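Local coordinates for UPF0234 protein XC_3703 (PDB 5B7W) that binds the second messenger cyclic di-GMP and, as its effector, regulates virulence and biofilm formation, in part through a LysR-type transcriptional regulator, at residues Val119-Gln122 with Lys127-Val130. Residues are numbered along the deposited sequence; the frame is centred on the assembly and turned at random.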
ATOM      1  N   VAL A 119       0.314 -25.545  -6.521  1.00 54.14           N
ATOM      2  CA  VAL A 119       0.622 -24.434  -7.409  1.00 45.35           C
ATOM      3  C   VAL A 119       2.131 -24.306  -7.545  1.00 40.83           C
ATOM      4  O   VAL A 119       2.902 -24.749  -6.691  1.00 40.22           O
ATOM      5  CB  VAL A 119       0.013 -23.102  -6.920  1.00 34.20           C
ATOM      6  CG1 VAL A 119      -1.506 -23.184  -6.901  1.00 39.94           C
ATOM      7  CG2 VAL A 119       0.554 -22.738  -5.547  1.00 35.83           C
ATOM      8  N   GLU A 120       2.544 -23.698  -8.652  1.00 39.89           N
ATOM      9  CA  GLU A 120       3.935 -23.346  -8.895  1.00 51.14           C
ATOM     10  C   GLU A 120       4.019 -21.835  -9.053  1.00 44.69           C
ATOM     11  O   GLU A 120       3.332 -21.257  -9.902  1.00 45.60           O
ATOM     12  CB  GLU A 120       4.483 -24.053 -10.137  1.00 59.52           C
ATOM     13  CG  GLU A 120       5.998 -24.017 -10.250  1.00 70.40           C
ATOM     14  CD  GLU A 120       6.526 -24.948 -11.324  1.00 76.84           C
ATOM     15  OE1 GLU A 120       7.764 -25.080 -11.440  1.00 78.95           O
ATOM     16  OE2 GLU A 120       5.708 -25.547 -12.052  1.00 74.35           O
ATOM     17  N   ALA A 121       4.843 -21.201  -8.226  1.00 43.62           N
ATOM     18  CA  ALA A 121       4.970 -19.752  -8.201  1.00 40.17           C
ATOM     19  C   ALA A 121       6.292 -19.333  -8.827  1.00 45.97           C
ATOM     20  O   ALA A 121       7.323 -19.976  -8.615  1.00 51.61           O
ATOM     21  CB  ALA A 121       4.876 -19.218  -6.769  1.00 37.10           C
ATOM     22  N   GLN A 122       6.253 -18.251  -9.600  1.00 41.24           N
ATOM     23  CA  GLN A 122       7.441 -17.730 -10.260  1.00 46.42           C
ATOM     24  C   GLN A 122       7.414 -16.213 -10.200  1.00 45.69           C
ATOM     25  O   GLN A 122       6.390 -15.597 -10.509  1.00 46.32           O
ATOM     26  CB  GLN A 122       7.521 -18.197 -11.718  1.00 46.43           C
ATOM     27  CG  GLN A 122       8.648 -17.558 -12.510  1.00 59.61           C
ATOM     28  CD  GLN A 122       9.213 -18.484 -13.568  1.00 72.38           C
ATOM     29  OE1 GLN A 122       8.468 -19.096 -14.333  1.00 76.42           O
ATOM     30  NE2 GLN A 122      10.535 -18.587 -13.621  1.00 78.47           N
ATOM     31  N   LYS A 127       5.972  -8.745  -9.774  1.00 32.32           N
ATOM     32  CA  LYS A 127       4.757  -9.531  -9.640  1.00 35.24           C
ATOM     33  C   LYS A 127       5.114 -10.996  -9.438  1.00 35.02           C
ATOM     34  O   LYS A 127       6.229 -11.434  -9.734  1.00 32.87           O
ATOM     35  CB  LYS A 127       3.853  -9.384 -10.873  1.00 41.53           C
ATOM     36  CG  LYS A 127       3.471  -7.953 -11.209  1.00 39.90           C
ATOM     37  CD  LYS A 127       2.645  -7.899 -12.485  1.00 39.21           C
ATOM     38  CE  LYS A 127       2.146  -6.491 -12.766  1.00 32.69           C
ATOM     39  NZ  LYS A 127       1.189  -6.463 -13.907  1.00 31.81           N
ATOM     40  N   LEU A 128       4.147 -11.756  -8.929  1.00 32.10           N
ATOM     41  CA  LEU A 128       4.294 -13.192  -8.718  1.00 37.57           C
ATOM     42  C   LEU A 128       3.232 -13.907  -9.542  1.00 36.39           C
ATOM     43  O   LEU A 128       2.034 -13.772  -9.268  1.00 38.04           O
ATOM     44  CB  LEU A 128       4.167 -13.547  -7.237  1.00 35.94           C
ATOM     45  CG  LEU A 128       4.391 -15.022  -6.892  1.00 39.64           C
ATOM     46  CD1 LEU A 128       5.850 -15.408  -7.089  1.00 31.87           C
ATOM     47  CD2 LEU A 128       3.931 -15.332  -5.474  1.00 44.87           C
ATOM     48  N   ARG A 129       3.663 -14.662 -10.549  1.00 29.53           N
ATOM     49  CA  ARG A 129       2.741 -15.464 -11.342  1.00 29.84           C
ATOM     50  C   ARG A 129       2.611 -16.850 -10.725  1.00 31.52           C
ATOM     51  O   ARG A 129       3.616 -17.517 -10.459  1.00 34.23           O
ATOM     52  CB  ARG A 129       3.195 -15.578 -12.797  1.00 39.30           C
ATOM     53  CG  ARG A 129       2.181 -16.310 -13.668  1.00 45.01           C
ATOM     54  CD  ARG A 129       2.545 -16.270 -15.139  1.00 58.54           C
ATOM     55  NE  ARG A 129       2.519 -14.912 -15.676  1.00 62.32           N
ATOM     56  CZ  ARG A 129       1.411 -14.215 -15.918  1.00 63.60           C
ATOM     57  NH1 ARG A 129       1.502 -12.986 -16.408  1.00 65.43           N
ATOM     58  NH2 ARG A 129       0.216 -14.738 -15.675  1.00 64.27           N
ATOM     59  N   VAL A 130       1.372 -17.273 -10.503  1.00 35.75           N
ATOM     60  CA  VAL A 130       1.063 -18.558  -9.888  1.00 33.08           C
ATOM     61  C   VAL A 130       0.418 -19.445 -10.942  1.00 38.17           C
ATOM     62  O   VAL A 130      -0.545 -19.035 -11.601  1.00 33.41           O
ATOM     63  CB  VAL A 130       0.143 -18.382  -8.669  1.00 32.46           C
ATOM     64  CG1 VAL A 130      -0.220 -19.731  -8.078  1.00 30.00           C
ATOM     65  CG2 VAL A 130       0.811 -17.496  -7.627  1.00 30.17           C
TER
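Gln-122 and Arg-129 form an antiparallel hydrogen-bonded pair: Gln-122 N donates to Arg-129 O, and Arg-129 N returns a bond to Gln-122 O, each 2.9 Å long. One residue along, Ala-121 and Val-130 make the non-hydrogen-bonded pair, their CA atoms 4.4 Å apart. Each of these CA atoms makes a CA-H...O contact, Ala-121 CA lying 3.5 Å from Arg-129 O and Val-130 CA equally close to Glu-120 O. The strands, whose segments run at 154°, belong to the hairpin 119-124/127-132 at one edge of the four-stranded sheet of domain I, an RRM-like fold with both helices on one face. On the face of Ala-121, Leu-128 and Val-130, the apolar groups meet: Leu-128 CD1 reaches 3.9 Å from Ala-121 CB and also lies against Gln-122 O at 3.5 Å, and helix 102-114 packs over Ala-121 and Leu-128. With CG1 trans to the backbone nitrogen (chi1 177°), Val-130 sends that methyl across to Val-119 CB at 3.6 Å. On the other face the Arg-129 chain turns at its third torsion (chi3 -65°), and its guanidinium group lies toward strands 3-7 and 155-160, where NH1 forms a salt bridge with Asp-5 and a hydrogen bond to Asn-158 OD1.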